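Local coordinates for protein thermostable carboxypeptidase 1 (Pyrococcus furiosus, PDB 1K9X) that removes amino acids one at a time from the C-terminus of peptides, using a single bound cobalt ion and sparing proline, glycine and acidic residues, at residues T287-G292 with G468-P473; E385-E390 with E404-D409. All blocks are in the same frame, centred on the assembly; numbering follows the deposited sequence.

Contact 1. Residues T287-G292 with G468-P473; sequences TPIAGG and GSIYPP
The backbones of I289 and S469 come within 4.7 Å at their CA atoms, and S469 N gives a nearly straight hydrogen bond to I289 O at 2.9 Å, with an N-H...O angle of 168°. G468 CA also lies 3.5 Å from I289 O, a CA-H...O contact beside the main bond. G468 has positive phi and follows a helix. A side chain on it would point at the 287-292 loop and run into I289 O, so glycine fits here. S469 turns its CB toward the same loop. With OG anti to the carbonyl carbon (chi1 -49°), S469 OG sits 3.3 Å from G291 O in a weak hydrogen bond, and that proton may instead go to another acceptor. Both segments are loops between helices. T287 to A290 form a type I beta turn, closed by A290 N to T287 O, in the connection from helix 261-278, which carries the HEXXH motif, to helix 295-309, which carries the metal ligand E299. At the backbone angles of G291 a CB would press on the carbonyl oxygen of A290, which suits glycine. G292 lies about 8 Å from the side chain of the cobalt ligand H273, and G292 N hydrogen-bonds to E277 OE2 of the HEXXH helix. Residues 468-473 lead into helix 473-481, with P472 at its N-cap position. The apolar part of the contact is I289 against I470. I289 CD1 touches I470 CG1 at 3.5 Å, and I289 CG2 meets the same carbon at 3.7 Å. The two side chains cross at a slant, and F284 touches both. I470 CG2 lies over the centre of the Y471 ring. Helix 81-97 packs on the 468-473 side, where R88 NH1 hydrogen-bonds to S469 O.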
loop_
_atom_site.group_PDB
_atom_site.type_symbol
_atom_site.label_atom_id
_atom_site.label_comp_id
_atom_site.label_asym_id
_atom_site.label_seq_id
_atom_site.Cartn_x
_atom_site.Cartn_y
_atom_site.Cartn_z
ATOM N N THR A 287 8.303 15.284 -10.757
ATOM C CA THR A 287 9.320 16.295 -10.473
ATOM C C THR A 287 9.139 16.940 -9.108
ATOM O O THR A 287 8.046 16.965 -8.552
ATOM C CB THR A 287 9.321 17.428 -11.524
ATOM O OG1 THR A 287 8.149 18.232 -11.356
ATOM C CG2 THR A 287 9.344 16.857 -12.933
ATOM N N PRO A 288 10.225 17.480 -8.551
ATOM C CA PRO A 288 10.158 18.125 -7.239
ATOM C C PRO A 288 9.194 19.313 -7.176
ATOM O O PRO A 288 8.746 19.704 -6.099
ATOM C CB PRO A 288 11.609 18.519 -6.973
ATOM C CG PRO A 288 12.216 18.603 -8.342
ATOM C CD PRO A 288 11.604 17.448 -9.057
ATOM N N ILE A 289 8.849 19.860 -8.334
ATOM C CA ILE A 289 7.958 21.003 -8.382
ATOM C C ILE A 289 6.469 20.660 -8.354
ATOM O O ILE A 289 5.619 21.544 -8.200
ATOM C CB ILE A 289 8.330 21.900 -9.587
ATOM C CG1 ILE A 289 9.192 23.054 -9.078
ATOM C CG2 ILE A 289 7.105 22.381 -10.332
ATOM C CD1 ILE A 289 9.419 24.136 -10.096
ATOM N N ALA A 290 6.146 19.381 -8.485
ATOM C CA ALA A 290 4.751 18.963 -8.422
ATOM C C ALA A 290 4.394 18.920 -6.936
ATOM O O ALA A 290 5.246 18.591 -6.112
ATOM C CB ALA A 290 4.585 17.583 -9.041
ATOM N N GLY A 291 3.157 19.265 -6.589
ATOM C CA GLY A 291 2.753 19.227 -5.191
ATOM C C GLY A 291 2.588 20.553 -4.464
ATOM O O GLY A 291 3.107 21.591 -4.892
ATOM N N GLY A 292 1.858 20.509 -3.348
ATOM C CA GLY A 292 1.623 21.699 -2.549
ATOM C C GLY A 292 2.937 22.322 -2.131
ATOM O O GLY A 292 3.863 21.613 -1.749
ATOM N N GLY A 468 2.194 24.607 -8.223
ATOM C CA GLY A 468 2.962 23.694 -7.390
ATOM C C GLY A 468 3.964 24.388 -6.482
ATOM O O GLY A 468 3.606 25.296 -5.741
ATOM N N SER A 469 5.220 23.956 -6.552
ATOM C CA SER A 469 6.294 24.512 -5.737
ATOM C C SER A 469 7.197 25.414 -6.577
ATOM O O SER A 469 8.342 25.678 -6.210
ATOM C CB SER A 469 7.121 23.375 -5.136
ATOM O OG SER A 469 6.270 22.407 -4.539
ATOM N N ILE A 470 6.679 25.874 -7.712
ATOM C CA ILE A 470 7.435 26.753 -8.586
ATOM C C ILE A 470 7.849 28.017 -7.835
ATOM O O ILE A 470 9.009 28.410 -7.878
ATOM C CB ILE A 470 6.602 27.163 -9.828
ATOM C CG1 ILE A 470 6.474 25.981 -10.789
ATOM C CG2 ILE A 470 7.259 28.346 -10.531
ATOM C CD1 ILE A 470 5.542 26.254 -11.957
ATOM N N TYR A 471 6.908 28.650 -7.141
ATOM C CA TYR A 471 7.219 29.872 -6.409
ATOM C C TYR A 471 7.065 29.729 -4.889
ATOM O O TYR A 471 6.172 29.028 -4.401
ATOM C CB TYR A 471 6.319 31.019 -6.881
ATOM C CG TYR A 471 6.292 31.276 -8.381
ATOM C CD1 TYR A 471 5.166 30.951 -9.140
ATOM C CD2 TYR A 471 7.358 31.901 -9.027
ATOM C CE1 TYR A 471 5.096 31.250 -10.507
ATOM C CE2 TYR A 471 7.301 32.206 -10.403
ATOM C CZ TYR A 471 6.163 31.876 -11.132
ATOM O OH TYR A 471 6.091 32.166 -12.484
ATOM N N PRO A 472 7.947 30.386 -4.121
ATOM C CA PRO A 472 7.856 30.307 -2.660
ATOM C C PRO A 472 6.456 30.775 -2.263
ATOM O O PRO A 472 5.791 31.479 -3.030
ATOM C CB PRO A 472 8.946 31.271 -2.192
ATOM C CG PRO A 472 9.977 31.148 -3.250
ATOM C CD PRO A 472 9.146 31.140 -4.531
ATOM N N PRO A 473 5.995 30.400 -1.058
ATOM C CA PRO A 473 4.664 30.788 -0.584
ATOM C C PRO A 473 4.325 32.262 -0.798
ATOM O O PRO A 473 3.285 32.588 -1.379
ATOM C CB PRO A 473 4.698 30.405 0.896
ATOM C CG PRO A 473 5.609 29.215 0.905
ATOM C CD PRO A 473 6.727 29.655 -0.015
#

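Contact 2. Residues E385-E390 with E404-D409; sequences EMWNDE and EGILQD
W387 has CG anti to its own backbone N (chi1 -178°), which carries the indole out from the helix, and chi2 (-65°) turns one face onto the backbone of G405 and I406. I406 CA stands 3.4 Å from the centroid of the six-membered ring, 8° off the normal, a CH-pi contact. G405 C lies over the same face, 3.4 Å from W387 NE1. I406 CB adds an apolar contact with W387 CE3 at 3.6 Å. At the ring edge Q408 NE2 is 3.9 Å from W387 CZ2, while Q408 OE1 hydrogen-bonds to R351 N. A water joins the segments: it donates to N388 OD1 at 3.0 Å and accepts from I406 N at 2.6 Å. N388 ND2 hydrogen-bonds to E385 OE1, which steadies the amide. With an alanine at W387 the indole is gone, and the G405-I406 turn would probably be free to shift while W412 would lose its ring partner. That turn, type I from G405 to Q408, begins the predicted GXXQDXHW motif. The loop runs on to helix 411-414, and the W387-W412 ring contact joins that helix directly to helix 383-395. R366 of helix 359-375 touches both W387 and Q408.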
loop_
_atom_site.group_PDB
_atom_site.type_symbol
_atom_site.label_atom_id
_atom_site.label_comp_id
_atom_site.label_asym_id
_atom_site.label_seq_id
_atom_site.Cartn_x
_atom_site.Cartn_y
_atom_site.Cartn_z
ATOM N N GLU A 385 2.052 27.639 33.856
ATOM C CA GLU A 385 1.363 28.837 34.312
ATOM C C GLU A 385 1.339 29.943 33.272
ATOM O O GLU A 385 0.376 30.716 33.218
ATOM C CB GLU A 385 1.973 29.349 35.623
ATOM C CG GLU A 385 1.432 28.662 36.881
ATOM C CD GLU A 385 -0.075 28.772 36.999
ATOM O OE1 GLU A 385 -0.786 27.878 36.481
ATOM O OE2 GLU A 385 -0.556 29.758 37.595
ATOM N N MET A 386 2.393 30.056 32.466
ATOM C CA MET A 386 2.382 31.063 31.412
ATOM C C MET A 386 1.256 30.617 30.465
ATOM O O MET A 386 0.416 31.415 30.041
ATOM C CB MET A 386 3.722 31.099 30.659
ATOM C CG MET A 386 4.892 31.657 31.474
ATOM S SD MET A 386 6.460 31.738 30.563
ATOM C CE MET A 386 7.224 30.299 31.085
ATOM N N TRP A 387 1.234 29.322 30.166
ATOM C CA TRP A 387 0.229 28.753 29.279
ATOM C C TRP A 387 -1.184 29.097 29.731
ATOM O O TRP A 387 -2.001 29.558 28.940
ATOM C CB TRP A 387 0.403 27.228 29.218
ATOM C CG TRP A 387 -0.541 26.515 28.294
ATOM C CD1 TRP A 387 -1.899 26.429 28.414
ATOM C CD2 TRP A 387 -0.196 25.785 27.116
ATOM N NE1 TRP A 387 -2.418 25.691 27.385
ATOM C CE2 TRP A 387 -1.395 25.282 26.572
ATOM C CE3 TRP A 387 1.016 25.504 26.466
ATOM C CZ2 TRP A 387 -1.425 24.513 25.402
ATOM C CZ3 TRP A 387 0.989 24.741 25.302
ATOM C CH2 TRP A 387 -0.226 24.256 24.782
ATOM N N ASN A 388 -1.473 28.896 31.011
ATOM C CA ASN A 388 -2.814 29.165 31.511
ATOM C C ASN A 388 -3.205 30.642 31.532
ATOM O O ASN A 388 -4.374 30.969 31.320
ATOM C CB ASN A 388 -2.986 28.530 32.899
ATOM C CG ASN A 388 -2.738 27.032 32.881
ATOM O OD1 ASN A 388 -2.869 26.382 31.841
ATOM N ND2 ASN A 388 -2.391 26.478 34.028
ATOM N N ASP A 389 -2.246 31.535 31.783
ATOM C CA ASP A 389 -2.544 32.970 31.783
ATOM C C ASP A 389 -3.009 33.379 30.381
ATOM O O ASP A 389 -4.023 34.055 30.231
ATOM C CB ASP A 389 -1.308 33.806 32.163
ATOM C CG ASP A 389 -0.917 33.655 33.627
ATOM O OD1 ASP A 389 -1.816 33.483 34.481
ATOM O OD2 ASP A 389 0.295 33.726 33.921
ATOM N N GLU A 390 -2.261 32.965 29.361
ATOM C CA GLU A 390 -2.617 33.285 27.981
ATOM C C GLU A 390 -4.035 32.813 27.722
ATOM O O GLU A 390 -4.869 33.562 27.227
ATOM C CB GLU A 390 -1.661 32.601 26.997
ATOM C CG GLU A 390 -0.295 33.259 26.919
ATOM C CD GLU A 390 -0.394 34.749 26.634
ATOM O OE1 GLU A 390 -0.828 35.134 25.524
ATOM O OE2 GLU A 390 -0.050 35.539 27.533
ATOM N N GLU A 404 -5.694 19.559 30.294
ATOM C CA GLU A 404 -6.520 20.583 29.649
ATOM C C GLU A 404 -5.662 21.762 29.206
ATOM O O GLU A 404 -6.141 22.659 28.523
ATOM C CB GLU A 404 -7.580 21.127 30.611
ATOM C CG GLU A 404 -8.629 20.152 31.087
ATOM C CD GLU A 404 -9.620 20.812 32.049
ATOM O OE1 GLU A 404 -9.175 21.526 32.980
ATOM O OE2 GLU A 404 -10.842 20.613 31.874
ATOM N N GLY A 405 -4.405 21.767 29.630
ATOM C CA GLY A 405 -3.509 22.849 29.279
ATOM C C GLY A 405 -2.322 22.410 28.442
ATOM O O GLY A 405 -2.489 21.724 27.432
ATOM N N ILE A 406 -1.121 22.780 28.884
ATOM C CA ILE A 406 0.117 22.465 28.176
ATOM C C ILE A 406 0.374 21.008 27.790
ATOM O O ILE A 406 1.215 20.735 26.936
ATOM C CB ILE A 406 1.336 22.992 28.969
ATOM C CG1 ILE A 406 2.628 22.722 28.194
ATOM C CG2 ILE A 406 1.388 22.341 30.336
ATOM C CD1 ILE A 406 3.843 23.391 28.804
ATOM N N LEU A 407 -0.331 20.065 28.403
ATOM C CA LEU A 407 -0.109 18.661 28.061
ATOM C C LEU A 407 -1.049 18.173 26.964
ATOM O O LEU A 407 -1.121 16.981 26.692
ATOM C CB LEU A 407 -0.252 17.789 29.309
ATOM C CG LEU A 407 1.047 17.225 29.903
ATOM C CD1 LEU A 407 2.210 18.182 29.715
ATOM C CD2 LEU A 407 0.819 16.912 31.374
ATOM N N GLN A 408 -1.751 19.118 26.336
ATOM C CA GLN A 408 -2.699 18.859 25.247
ATOM C C GLN A 408 -2.147 18.068 24.069
ATOM O O GLN A 408 -2.603 16.963 23.796
ATOM C CB GLN A 408 -3.220 20.169 24.677
ATOM C CG GLN A 408 -4.401 20.738 25.361
ATOM C CD GLN A 408 -4.961 21.870 24.557
ATOM O OE1 GLN A 408 -5.299 21.698 23.381
ATOM N NE2 GLN A 408 -5.059 23.040 25.171
ATOM N N ASP A 409 -1.201 18.653 23.336
ATOM C CA ASP A 409 -0.646 17.949 22.195
ATOM C C ASP A 409 0.818 17.538 22.252
ATOM O O ASP A 409 1.630 18.097 23.009
ATOM C CB ASP A 409 -0.926 18.698 20.885
ATOM C CG ASP A 409 -1.367 20.123 21.088
ATOM O OD1 ASP A 409 -0.556 20.943 21.546
ATOM O OD2 ASP A 409 -2.533 20.420 20.780
HETATM O O HOH W 1 -1.089 24.166 31.032
#

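The two contacts lie on opposite sides of the chain's centre. Their centres are about 36 Å apart and their nearest atoms about 23 Å apart, so they do not touch. Along the chain the order is 287-292, 385-390, 404-409, 468-473, and contact 2 falls wholly between the two halves of contact 1. Contact 1 spans 175 residues, 108 of them helical. It brings the 468-473 loop onto the connection between the two metal-ligand helices, 261-278 and 295-309, near the metal site. Contact 2 is local, with 13 residues between its segments. It ties a loop holding a predicted M32 motif to the preceding helix, in a part of this mostly helical fold remote from the metal.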